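Local coordinates for uncharacterized protein (Escherichia coli UMEA 3162-1, PDB 4X5M) that mediates facilitated diffusion of sugar across the membrane as a homodimer, probably by rocking movements that open a cargo-binding cavity to one side and then the other, at residues I35-Y40 and V78-N83; I41-G46 and I67-L72; I48-Y53 and F60-A65. One frame throughout, in Å; residues are numbered along the deposited sequence.

Contact 1 (I35-Y40 and V78-N83). With OLA (oleic acid), chain D.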
loop_
_atom_site.group_PDB
_atom_site.type_symbol
_atom_site.label_atom_id
_atom_site.label_comp_id
_atom_site.label_asym_id
_atom_site.label_seq_id
_atom_site.Cartn_x
_atom_site.Cartn_y
_atom_site.Cartn_z
ATOM N N ILE A 35 -11.862 -7.426 -7.609
ATOM C CA ILE A 35 -11.171 -6.145 -7.713
ATOM C C ILE A 35 -12.147 -5.002 -7.978
ATOM O O ILE A 35 -12.905 -5.031 -8.948
ATOM C CB ILE A 35 -10.109 -6.168 -8.828
ATOM C CG1 ILE A 35 -9.026 -7.199 -8.507
ATOM C CG2 ILE A 35 -9.496 -4.787 -9.008
ATOM C CD1 ILE A 35 -7.922 -7.270 -9.538
ATOM N N SER A 36 -12.124 -3.999 -7.106
ATOM C CA SER A 36 -12.978 -2.829 -7.266
ATOM C C SER A 36 -12.311 -1.764 -8.125
ATOM O O SER A 36 -11.201 -1.318 -7.829
ATOM C CB SER A 36 -13.346 -2.240 -5.906
ATOM O OG SER A 36 -13.890 -0.941 -6.046
ATOM N N VAL A 37 -12.999 -1.360 -9.187
ATOM C CA VAL A 37 -12.512 -0.302 -10.066
ATOM C C VAL A 37 -12.357 1.009 -9.301
ATOM O O VAL A 37 -11.345 1.699 -9.432
ATOM C CB VAL A 37 -13.458 -0.091 -11.265
ATOM C CG1 VAL A 37 -13.023 1.113 -12.086
ATOM C CG2 VAL A 37 -13.506 -1.343 -12.128
ATOM N N VAL A 38 -13.359 1.336 -8.489
ATOM C CA VAL A 38 -13.357 2.571 -7.708
ATOM C C VAL A 38 -12.174 2.636 -6.743
ATOM O O VAL A 38 -11.508 3.667 -6.635
ATOM C CB VAL A 38 -14.668 2.731 -6.908
ATOM C CG1 VAL A 38 -14.577 3.918 -5.957
ATOM C CG2 VAL A 38 -15.847 2.892 -7.852
ATOM N N MET A 39 -11.910 1.531 -6.052
ATOM C CA MET A 39 -10.811 1.485 -5.092
ATOM C C MET A 39 -9.458 1.686 -5.774
ATOM O O MET A 39 -8.585 2.368 -5.238
ATOM C CB MET A 39 -10.820 0.160 -4.318
ATOM C CG MET A 39 -11.993 0.007 -3.361
ATOM S SD MET A 39 -11.690 -1.193 -2.042
ATOM C CE MET A 39 -11.346 -2.673 -2.984
ATOM N N TYR A 40 -9.289 1.105 -6.957
ATOM C CA TYR A 40 -8.024 1.224 -7.675
ATOM C C TYR A 40 -7.831 2.616 -8.268
ATOM O O TYR A 40 -6.707 3.112 -8.343
ATOM C CB TYR A 40 -7.924 0.160 -8.772
ATOM C CG TYR A 40 -7.075 -1.019 -8.362
ATOM C CD1 TYR A 40 -7.604 -2.043 -7.588
ATOM C CD2 TYR A 40 -5.739 -1.100 -8.734
ATOM C CE1 TYR A 40 -6.831 -3.122 -7.202
ATOM C CE2 TYR A 40 -4.955 -2.175 -8.352
ATOM C CZ TYR A 40 -5.508 -3.183 -7.587
ATOM O OH TYR A 40 -4.734 -4.255 -7.204
ATOM N N VAL A 78 -6.233 -1.824 -15.745
ATOM C CA VAL A 78 -6.460 -1.993 -17.180
ATOM C C VAL A 78 -7.141 -3.324 -17.486
ATOM O O VAL A 78 -8.160 -3.366 -18.175
ATOM C CB VAL A 78 -5.140 -1.913 -17.979
ATOM C CG1 VAL A 78 -5.334 -2.462 -19.386
ATOM C CG2 VAL A 78 -4.632 -0.484 -18.029
ATOM N N ILE A 79 -6.571 -4.406 -16.965
ATOM C CA ILE A 79 -7.138 -5.738 -17.143
ATOM C C ILE A 79 -8.538 -5.820 -16.536
ATOM O O ILE A 79 -9.437 -6.442 -17.106
ATOM C CB ILE A 79 -6.236 -6.821 -16.513
ATOM C CG1 ILE A 79 -4.846 -6.795 -17.150
ATOM C CG2 ILE A 79 -6.860 -8.200 -16.665
ATOM C CD1 ILE A 79 -3.849 -7.715 -16.477
ATOM N N THR A 80 -8.717 -5.179 -15.384
ATOM C CA THR A 80 -10.011 -5.161 -14.707
ATOM C C THR A 80 -11.081 -4.503 -15.572
ATOM O O THR A 80 -12.194 -5.014 -15.697
ATOM C CB THR A 80 -9.934 -4.423 -13.355
ATOM O OG1 THR A 80 -8.996 -5.084 -12.498
ATOM C CG2 THR A 80 -11.296 -4.401 -12.678
ATOM N N LEU A 81 -10.731 -3.370 -16.172
ATOM C CA LEU A 81 -11.656 -2.635 -17.028
ATOM C C LEU A 81 -11.963 -3.404 -18.312
ATOM O O LEU A 81 -13.077 -3.334 -18.832
ATOM C CB LEU A 81 -11.089 -1.253 -17.358
ATOM C CG LEU A 81 -11.033 -0.270 -16.186
ATOM C CD1 LEU A 81 -10.274 0.992 -16.566
ATOM C CD2 LEU A 81 -12.439 0.071 -15.713
ATOM N N ILE A 82 -10.975 -4.134 -18.817
ATOM C CA ILE A 82 -11.169 -4.967 -19.999
ATOM C C ILE A 82 -12.121 -6.122 -19.693
ATOM O O ILE A 82 -13.064 -6.374 -20.444
ATOM C CB ILE A 82 -9.832 -5.529 -20.527
ATOM C CG1 ILE A 82 -8.960 -4.404 -21.088
ATOM C CG2 ILE A 82 -10.080 -6.574 -21.601
ATOM C CD1 ILE A 82 -7.616 -4.873 -21.610
ATOM N N ASN A 83 -11.871 -6.817 -18.587
ATOM C CA ASN A 83 -12.725 -7.923 -18.165
ATOM C C ASN A 83 -14.147 -7.465 -17.856
ATOM O O ASN A 83 -15.113 -8.166 -18.157
ATOM C CB ASN A 83 -12.136 -8.624 -16.938
ATOM C CG ASN A 83 -10.822 -9.320 -17.234
ATOM O OD1 ASN A 83 -9.989 -9.501 -16.347
ATOM N ND2 ASN A 83 -10.627 -9.710 -18.488
HETATM C C1 OLA D . -1.777 -5.982 -19.727
HETATM O O1 OLA D . -2.703 -6.623 -20.292
HETATM O O2 OLA D . -2.035 -5.228 -18.752
HETATM C C2 OLA D . -0.354 -6.116 -20.218
HETATM C C3 OLA D . 0.487 -5.011 -19.618
HETATM C C4 OLA D . 0.497 -3.819 -20.549
HETATM C C5 OLA D . 0.933 -2.586 -19.787
HETATM C C6 OLA D . 0.064 -1.417 -20.192
HETATM C C7 OLA D . -0.188 -0.532 -18.991
HETATM C C8 OLA D . -1.050 0.646 -19.396
HETATM C C9 OLA D . -0.212 1.644 -20.166
HETATM C C10 OLA D . -0.508 2.958 -20.116
HETATM C C11 OLA D . -1.675 3.449 -19.287
HETATM C C12 OLA D . -1.656 4.962 -19.239
HETATM C C13 OLA D . -0.619 5.424 -18.238
HETATM C C14 OLA D . -0.256 6.868 -18.501
HETATM C C15 OLA D . 0.797 7.312 -17.509
HETATM C C16 OLA D . 1.142 8.768 -17.734
HETATM C C17 OLA D . 1.736 9.338 -16.464
HETATM C C18 OLA D . 2.341 10.694 -16.746
#

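Contact 2 (I41-G46 and I67-L72). With OLA (oleic acid), chain E; OLB ((2S)-2,3-dihydroxypropyl (9Z)-octadec-9-enoate), chain G.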
loop_
_atom_site.group_PDB
_atom_site.type_symbol
_atom_site.label_atom_id
_atom_site.label_comp_id
_atom_site.label_asym_id
_atom_site.label_seq_id
_atom_site.Cartn_x
_atom_site.Cartn_y
_atom_site.Cartn_z
ATOM N N ILE A 41 -8.925 3.245 -8.687
ATOM C CA ILE A 41 -8.862 4.614 -9.185
ATOM C C ILE A 41 -8.489 5.563 -8.049
ATOM O O ILE A 41 -7.663 6.461 -8.223
ATOM C CB ILE A 41 -10.196 5.054 -9.822
ATOM C CG1 ILE A 41 -10.460 4.252 -11.097
ATOM C CG2 ILE A 41 -10.176 6.541 -10.141
ATOM C CD1 ILE A 41 -11.747 4.627 -11.801
ATOM N N MET A 42 -9.095 5.352 -6.884
ATOM C CA MET A 42 -8.734 6.107 -5.690
ATOM C C MET A 42 -7.270 5.877 -5.329
ATOM O O MET A 42 -6.541 6.816 -5.005
ATOM C CB MET A 42 -9.625 5.720 -4.507
ATOM C CG MET A 42 -10.999 6.360 -4.504
ATOM S SD MET A 42 -11.883 5.989 -2.976
ATOM C CE MET A 42 -10.672 6.506 -1.760
ATOM N N PHE A 43 -6.852 4.617 -5.388
ATOM C CA PHE A 43 -5.485 4.232 -5.056
ATOM C C PHE A 43 -4.479 4.885 -5.996
ATOM O O PHE A 43 -3.474 5.440 -5.554
ATOM C CB PHE A 43 -5.337 2.709 -5.104
ATOM C CG PHE A 43 -3.979 2.216 -4.690
ATOM C CD1 PHE A 43 -3.553 2.341 -3.379
ATOM C CD2 PHE A 43 -3.136 1.612 -5.609
ATOM C CE1 PHE A 43 -2.307 1.885 -2.993
ATOM C CE2 PHE A 43 -1.890 1.152 -5.229
ATOM C CZ PHE A 43 -1.476 1.289 -3.920
ATOM N N LEU A 44 -4.761 4.815 -7.295
ATOM C CA LEU A 44 -3.878 5.388 -8.306
ATOM C C LEU A 44 -3.827 6.909 -8.211
ATOM O O LEU A 44 -2.787 7.518 -8.460
ATOM C CB LEU A 44 -4.322 4.962 -9.707
ATOM C CG LEU A 44 -3.948 3.532 -10.104
ATOM C CD1 LEU A 44 -4.566 3.164 -11.440
ATOM C CD2 LEU A 44 -2.438 3.384 -10.152
ATOM N N THR A 45 -4.955 7.516 -7.853
ATOM C CA THR A 45 -5.014 8.959 -7.642
ATOM C C THR A 45 -4.024 9.371 -6.557
ATOM O O THR A 45 -3.313 10.369 -6.691
ATOM C CB THR A 45 -6.433 9.419 -7.250
ATOM O OG1 THR A 45 -7.340 9.142 -8.325
ATOM C CG2 THR A 45 -6.454 10.910 -6.956
ATOM N N GLY A 46 -3.974 8.585 -5.487
ATOM C CA GLY A 46 -3.043 8.834 -4.405
ATOM C C GLY A 46 -1.605 8.566 -4.805
ATOM O O GLY A 46 -0.700 9.310 -4.422
ATOM N N ILE A 67 6.374 4.830 -8.004
ATOM C CA ILE A 67 6.538 4.611 -9.437
ATOM C C ILE A 67 6.417 3.121 -9.740
ATOM O O ILE A 67 5.725 2.726 -10.678
ATOM C CB ILE A 67 7.888 5.149 -9.954
ATOM C CG1 ILE A 67 7.888 6.678 -9.941
ATOM C CG2 ILE A 67 8.155 4.648 -11.366
ATOM C CD1 ILE A 67 9.219 7.297 -10.319
ATOM N N VAL A 68 7.080 2.297 -8.932
ATOM C CA VAL A 68 6.971 0.848 -9.067
ATOM C C VAL A 68 5.540 0.397 -8.788
ATOM O O VAL A 68 5.000 -0.462 -9.492
ATOM C CB VAL A 68 7.941 0.108 -8.117
ATOM C CG1 VAL A 68 7.715 -1.393 -8.189
ATOM C CG2 VAL A 68 9.380 0.439 -8.466
ATOM N N THR A 69 4.928 0.990 -7.766
ATOM C CA THR A 69 3.527 0.726 -7.445
ATOM C C THR A 69 2.636 1.041 -8.642
ATOM O O THR A 69 1.714 0.288 -8.958
ATOM C CB THR A 69 3.058 1.550 -6.226
ATOM O OG1 THR A 69 3.831 1.188 -5.076
ATOM C CG2 THR A 69 1.590 1.293 -5.937
ATOM N N LEU A 70 2.928 2.153 -9.310
ATOM C CA LEU A 70 2.175 2.562 -10.490
ATOM C C LEU A 70 2.279 1.524 -11.607
ATOM O O LEU A 70 1.289 1.202 -12.260
ATOM C CB LEU A 70 2.664 3.923 -10.992
ATOM C CG LEU A 70 2.003 4.460 -12.264
ATOM C CD1 LEU A 70 0.515 4.694 -12.044
ATOM C CD2 LEU A 70 2.689 5.736 -12.729
ATOM N N PHE A 71 3.483 0.996 -11.811
ATOM C CA PHE A 71 3.719 -0.002 -12.852
ATOM C C PHE A 71 3.087 -1.350 -12.516
ATOM O O PHE A 71 2.977 -2.224 -13.376
ATOM C CB PHE A 71 5.221 -0.179 -13.093
ATOM C CG PHE A 71 5.788 0.767 -14.113
ATOM C CD1 PHE A 71 6.111 2.069 -13.768
ATOM C CD2 PHE A 71 6.002 0.353 -15.417
ATOM C CE1 PHE A 71 6.634 2.940 -14.705
ATOM C CE2 PHE A 71 6.524 1.218 -16.359
ATOM C CZ PHE A 71 6.842 2.513 -16.004
ATOM N N LEU A 72 2.681 -1.518 -11.262
ATOM C CA LEU A 72 2.019 -2.743 -10.829
ATOM C C LEU A 72 0.507 -2.566 -10.768
ATOM O O LEU A 72 -0.247 -3.466 -11.134
ATOM C CB LEU A 72 2.551 -3.188 -9.464
ATOM C CG LEU A 72 3.931 -3.850 -9.454
ATOM C CD1 LEU A 72 4.369 -4.167 -8.032
ATOM C CD2 LEU A 72 3.913 -5.110 -10.307
HETATM C C1 OLA E . 13.164 13.793 -10.436
HETATM O O1 OLA E . 13.040 14.807 -11.172
HETATM O O2 OLA E . 13.537 13.923 -9.241
HETATM C C2 OLA E . 12.860 12.418 -10.989
HETATM C C3 OLA E . 11.363 12.202 -10.987
HETATM C C4 OLA E . 10.912 11.653 -12.323
HETATM C C5 OLA E . 9.441 11.966 -12.497
HETATM C C6 OLA E . 8.782 10.931 -13.383
HETATM C C7 OLA E . 7.280 11.116 -13.324
HETATM C C8 OLA E . 6.603 10.078 -14.191
HETATM C C9 OLA E . 6.270 8.865 -13.352
HETATM C C10 OLA E . 5.828 7.729 -13.930
HETATM C C11 OLA E . 5.659 7.643 -15.432
HETATM C C12 OLA E . 5.231 6.241 -15.803
HETATM C C13 OLA E . 5.173 6.097 -17.307
HETATM C C14 OLA E . 3.902 5.372 -17.702
HETATM C C15 OLA E . 3.770 4.084 -16.918
HETATM C C16 OLA E . 2.349 3.578 -17.027
HETATM C C17 OLA E . 2.157 2.391 -16.109
HETATM C C18 OLA E . 2.733 1.150 -16.755
HETATM C C1 OLB G . 2.543 3.638 -1.445
HETATM C C2 OLB G . 2.358 2.137 -1.484
HETATM C C3 OLB G . 0.876 1.845 -1.399
HETATM C C4 OLB G . 0.600 0.801 -0.334
HETATM C C5 OLB G . -0.719 1.113 0.353
HETATM O O19 OLB G . 1.662 4.367 -1.854
HETATM O O20 OLB G . 3.726 4.185 -0.924
HETATM C C21 OLB G . 3.574 5.502 -0.453
HETATM C C22 OLB G . 4.786 5.873 0.369
HETATM O O23 OLB G . 5.594 6.754 -0.372
HETATM C C24 OLB G . 4.339 6.551 1.641
HETATM O O25 OLB G . 4.261 5.590 2.670
HETATM C C6 OLB G . -1.028 0.142 1.478
HETATM C C7 OLB G . -1.298 -1.246 0.921
HETATM C C8 OLB G . -2.725 -1.724 1.169
HETATM C C9 OLB G . -2.847 -2.503 2.470
HETATM C C10 OLB G . -2.643 -3.838 2.564
HETATM C C11 OLB G . -2.293 -4.671 1.353
HETATM C C12 OLB G . -3.552 -5.143 0.651
HETATM C C13 OLB G . -3.365 -4.883 -0.829
HETATM C C14 OLB G . -4.690 -4.714 -1.537
HETATM C C15 OLB G . -4.402 -4.392 -2.985
HETATM C C16 OLB G . -3.616 -3.100 -3.045
HETATM C C17 OLB G . -2.527 -3.205 -4.089
HETATM C C18 OLB G . -1.309 -2.466 -3.585
#

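Contact 3 (I48-Y53 and F60-A65). With OLB ((2S)-2,3-dihydroxypropyl (9Z)-octadec-9-enoate), chain G; OLA (oleic acid), chain F.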
loop_
_atom_site.group_PDB
_atom_site.type_symbol
_atom_site.label_atom_id
_atom_site.label_comp_id
_atom_site.label_asym_id
_atom_site.label_seq_id
_atom_site.Cartn_x
_atom_site.Cartn_y
_atom_site.Cartn_z
ATOM N N ILE A 48 -0.240 8.784 -7.812
ATOM C CA ILE A 48 0.182 9.914 -8.633
ATOM C C ILE A 48 0.530 11.116 -7.757
ATOM O O ILE A 48 1.529 11.798 -7.989
ATOM C CB ILE A 48 -0.914 10.312 -9.646
ATOM C CG1 ILE A 48 -1.162 9.176 -10.642
ATOM C CG2 ILE A 48 -0.533 11.586 -10.378
ATOM C CD1 ILE A 48 0.066 8.765 -11.425
ATOM N N SER A 49 -0.290 11.353 -6.739
ATOM C CA SER A 49 -0.073 12.470 -5.826
ATOM C C SER A 49 1.198 12.283 -4.995
ATOM O O SER A 49 1.894 13.253 -4.693
ATOM C CB SER A 49 -1.286 12.652 -4.911
ATOM O OG SER A 49 -2.460 12.912 -5.660
ATOM N N TRP A 50 1.496 11.040 -4.623
ATOM C CA TRP A 50 2.742 10.736 -3.919
ATOM C C TRP A 50 3.947 11.051 -4.796
ATOM O O TRP A 50 4.965 11.548 -4.313
ATOM C CB TRP A 50 2.792 9.267 -3.490
ATOM C CG TRP A 50 2.070 8.948 -2.215
ATOM C CD1 TRP A 50 0.987 8.132 -2.073
ATOM C CD2 TRP A 50 2.384 9.428 -0.902
ATOM N NE1 TRP A 50 0.603 8.077 -0.755
ATOM C CE2 TRP A 50 1.447 8.867 -0.014
ATOM C CE3 TRP A 50 3.366 10.284 -0.390
ATOM C CZ2 TRP A 50 1.459 9.128 1.354
ATOM C CZ3 TRP A 50 3.378 10.544 0.970
ATOM C CH2 TRP A 50 2.430 9.968 1.826
ATOM N N ILE A 51 3.828 10.743 -6.083
ATOM C CA ILE A 51 4.896 11.011 -7.040
ATOM C C ILE A 51 5.160 12.510 -7.136
ATOM O O ILE A 51 6.309 12.947 -7.120
ATOM C CB ILE A 51 4.561 10.446 -8.436
ATOM C CG1 ILE A 51 4.478 8.918 -8.378
ATOM C CG2 ILE A 51 5.603 10.878 -9.454
ATOM C CD1 ILE A 51 4.164 8.267 -9.709
ATOM N N ALA A 52 4.089 13.294 -7.222
ATOM C CA ALA A 52 4.205 14.748 -7.206
ATOM C C ALA A 52 4.834 15.208 -5.897
ATOM O O ALA A 52 5.696 16.089 -5.882
ATOM C CB ALA A 52 2.844 15.397 -7.399
ATOM N N TYR A 53 4.396 14.597 -4.800
ATOM C CA TYR A 53 4.924 14.897 -3.475
ATOM C C TYR A 53 6.405 14.554 -3.383
ATOM O O TYR A 53 7.201 15.337 -2.867
ATOM C CB TYR A 53 4.142 14.135 -2.404
ATOM C CG TYR A 53 4.535 14.485 -0.986
ATOM C CD1 TYR A 53 4.314 15.758 -0.484
ATOM C CD2 TYR A 53 5.113 13.539 -0.147
ATOM C CE1 TYR A 53 4.663 16.088 0.810
ATOM C CE2 TYR A 53 5.465 13.859 1.154
ATOM C CZ TYR A 53 5.237 15.138 1.626
ATOM O OH TYR A 53 5.579 15.476 2.913
ATOM N N PHE A 60 13.603 10.368 -3.073
ATOM C CA PHE A 60 13.697 9.269 -4.027
ATOM C C PHE A 60 13.081 7.987 -3.476
ATOM O O PHE A 60 12.640 7.129 -4.238
ATOM C CB PHE A 60 15.152 9.018 -4.427
ATOM C CG PHE A 60 15.308 7.990 -5.511
ATOM C CD1 PHE A 60 15.031 8.311 -6.830
ATOM C CD2 PHE A 60 15.721 6.703 -5.211
ATOM C CE1 PHE A 60 15.165 7.368 -7.832
ATOM C CE2 PHE A 60 15.858 5.754 -6.209
ATOM C CZ PHE A 60 15.580 6.087 -7.520
ATOM N N ALA A 61 13.054 7.859 -2.152
ATOM C CA ALA A 61 12.442 6.701 -1.514
ATOM C C ALA A 61 10.943 6.673 -1.795
ATOM O O ALA A 61 10.397 5.654 -2.212
ATOM C CB ALA A 61 12.704 6.712 -0.018
ATOM N N VAL A 62 10.287 7.807 -1.565
ATOM C CA VAL A 62 8.866 7.948 -1.851
ATOM C C VAL A 62 8.610 7.811 -3.348
ATOM O O VAL A 62 7.648 7.167 -3.770
ATOM C CB VAL A 62 8.326 9.305 -1.350
ATOM C CG1 VAL A 62 6.917 9.555 -1.867
ATOM C CG2 VAL A 62 8.362 9.360 0.172
ATOM N N LEU A 63 9.491 8.411 -4.143
ATOM C CA LEU A 63 9.373 8.386 -5.597
ATOM C C LEU A 63 9.387 6.973 -6.170
ATOM O O LEU A 63 8.427 6.554 -6.816
ATOM C CB LEU A 63 10.495 9.209 -6.235
ATOM C CG LEU A 63 10.127 10.631 -6.660
ATOM C CD1 LEU A 63 11.319 11.330 -7.299
ATOM C CD2 LEU A 63 8.942 10.606 -7.614
ATOM N N ILE A 64 10.472 6.241 -5.935
ATOM C CA ILE A 64 10.637 4.917 -6.528
ATOM C C ILE A 64 9.594 3.931 -6.001
ATOM O O ILE A 64 9.190 3.012 -6.711
ATOM C CB ILE A 64 12.063 4.354 -6.284
ATOM C CG1 ILE A 64 12.326 3.142 -7.182
ATOM C CG2 ILE A 64 12.278 4.003 -4.813
ATOM C CD1 ILE A 64 13.700 2.532 -6.999
ATOM N N ALA A 65 9.144 4.134 -4.766
ATOM C CA ALA A 65 8.143 3.259 -4.169
ATOM C C ALA A 65 6.829 3.337 -4.937
ATOM O O ALA A 65 6.217 2.316 -5.252
ATOM C CB ALA A 65 7.925 3.619 -2.707
HETATM C C1 OLB G . 2.543 3.638 -1.445
HETATM C C2 OLB G . 2.358 2.137 -1.484
HETATM C C3 OLB G . 0.876 1.845 -1.399
HETATM C C4 OLB G . 0.600 0.801 -0.334
HETATM C C5 OLB G . -0.719 1.113 0.353
HETATM O O19 OLB G . 1.662 4.367 -1.854
HETATM O O20 OLB G . 3.726 4.185 -0.924
HETATM C C21 OLB G . 3.574 5.502 -0.453
HETATM C C22 OLB G . 4.786 5.873 0.369
HETATM O O23 OLB G . 5.594 6.754 -0.372
HETATM C C24 OLB G . 4.339 6.551 1.641
HETATM O O25 OLB G . 4.261 5.590 2.670
HETATM C C6 OLB G . -1.028 0.142 1.478
HETATM C C7 OLB G . -1.298 -1.246 0.921
HETATM C C8 OLB G . -2.725 -1.724 1.169
HETATM C C9 OLB G . -2.847 -2.503 2.470
HETATM C C10 OLB G . -2.643 -3.838 2.564
HETATM C C11 OLB G . -2.293 -4.671 1.353
HETATM C C12 OLB G . -3.552 -5.143 0.651
HETATM C C13 OLB G . -3.365 -4.883 -0.829
HETATM C C14 OLB G . -4.690 -4.714 -1.537
HETATM C C15 OLB G . -4.402 -4.392 -2.985
HETATM C C16 OLB G . -3.616 -3.100 -3.045
HETATM C C17 OLB G . -2.527 -3.205 -4.089
HETATM C C18 OLB G . -1.309 -2.466 -3.585
HETATM C C12 OLA F . 17.652 -0.850 -3.089
HETATM C C13 OLA F . 16.236 -1.335 -2.872
HETATM C C14 OLA F . 15.283 -0.445 -3.640
HETATM C C15 OLA F . 13.864 -0.733 -3.205
HETATM C C16 OLA F . 12.955 0.342 -3.757
HETATM C C17 OLA F . 12.138 -0.227 -4.895
HETATM C C18 OLA F . 10.794 -0.673 -4.366
#

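Contact 1 (I35-Y40 and V78-N83)
Van der Waals packing carries the touch between Ile35, Val37, Thr80 and Leu81; no hydrogen bond crosses it. Ile35 meets Thr80 with two methyls at once: CG2 of Ile35 lies 3.5 Å from OG1 of Thr80 and CD1 of Ile35 is 3.8 Å from it, both coming from the same side. CG1 of Ile35 stands anti to the carbonyl carbon (chi1 -63°), which puts CG2 on the side of Thr80. Val37, two residues further along, uses both branches. CG2 of Val37 lies 3.8 Å from CG2 of Thr80, the two side chains pointing opposite ways as they pass, while CG1 of Val37 meets CD2 of Leu81, crossing at about a right angle. Beta-branched side chains suit this place because each presents two short, stiff arms to a neighbouring helix.

The pair joins transmembrane helices 2 and 3 of the PQ-loop three-helix bundle, at the start of helix 37-57 and near the end of helix 60-86. Their backbones come nearest at Ile35 and Thr80, whose CA atoms are 7.2 Å apart.

Hydrogen bonds stay within each side. OG1 of Thr80, although covered by Ile35 carbons, is satisfied by the carbonyl O of Val76, one turn back in its own helix, which lets a polar residue sit buried among methyls. Ser36 is the N-cap of helix 37-57: its OG accepts from N of Met39 over 3.2 Å, nearly straight at 167°. On another side of helix 60-86, CG1 of Ile79 rests 3.6 Å from carboxyl O2 of an oleic acid.

Contact 2 (I41-G46 and I67-L72)
Phe43 and Thr69 meet midway along the pair of transmembrane helices 2 and 3 of the PQ-loop bundle, close to the centre of the chain, and Leu44 with Leu70 makes the second touch. CG2 of Thr69 comes obliquely to the Phe43 ring, 3.6 Å from its CE2, and the two side chains cross at about a right angle. Phe43 reaches that methyl because its CG is anti to the backbone N (chi1 -176°), which carries the ring tip over to the other helix. The leucines also cross at about a right angle and touch through one methyl each, CD2 of Leu44 lying 3.7 Å from CD1 of Leu70; a leucine suits each place, since its forked end can span the gap from a bond that does not itself point across.

Around this first shell lie lipid chains and the partner subunit. The edge of the Phe43 ring, near its plane, receives C3 of the bound monoolein, 3.5 Å from CZ, and the same ring packs edge-to-face with Phe19 of the second subunit. Leu70 turns its other methyl, CD2, to an oleic acid whose tail also covers one face of the Phe71 ring, with C18 lying 3.6 Å above the plane.

OG1 of Thr69 bonds to the carbonyl O of Ala65, so its methyl is the branch given to Phe43. Within helix 37-57, on the turn next to Leu44, Ile41 O takes two bonds from Thr45, whose N and OG1 reach it from opposite faces of the carbonyl plane, the OG1 bond being 2.7 Å long and tilted 33° from that plane.

Contact 3 (I48-Y53 and F60-A65)
The indole of Trp50 meets CG1 of Val62 obliquely, with 3.9 Å between CE3 of the ring and that methyl, the two side chains crossing at about a right angle. Over one face of the same indole lies the monoolein head group, its C24 set 3.8 Å above the plane and offset toward the rim. CG of Trp50 stands anti to the carbonyl carbon (chi1 -82°), which lays the ring against this head group. At the pyrrole side, NE1 of Trp50 is hydrogen-bonded to OG1 of Thr15 of the second subunit, which helps fix how the ring is turned. Val62 also touches the lipid, with CG1 3.4 Å from its O23, and so fills the angle between indole and glycerol.

A second layer is mostly aliphatic: CD2 of Leu63 packs on CG2 of Ile51 at 3.8 Å and also against its backbone O. Here the CA atoms of Ile51 and Leu63 are 5.4 Å apart, as suits two transmembrane helices near the short turn that joins them.

Were Trp50 an alanine, the glycerol head group would probably lose its flat support, Val62 CG1 its ring partner and Thr15 of the second subunit its indole donor. A broad aromatic with one N-H thus serves both apolar packing and a bond between subunits. Asn66 of each subunit also hydrogen-bonds this lipid, consistent with a pocket lined for hydroxyl-bearing ligands such as sugars.

In the fold
All three contacts join the same two helices, 37-57 and 60-86, which run antiparallel as a membrane hairpin. Contact 3 lies nearest the turn, contact 2 in the middle and contact 1 at the far ends, so each pairing encloses the next along the chain. Centres of contacts 1 and 2 are 12 Å apart, those of contacts 2 and 3 are 10 Å apart, and contacts 1 and 3 lie 22 Å apart on opposite sides of the chain's centre. Contacts 2 and 3 touch through Leu70 on Ile48 and Ile51, and Ile67 on Ile51, and share the monoolein and the second subunit. This is consistent with the hairpin lining the cavity between the subunits.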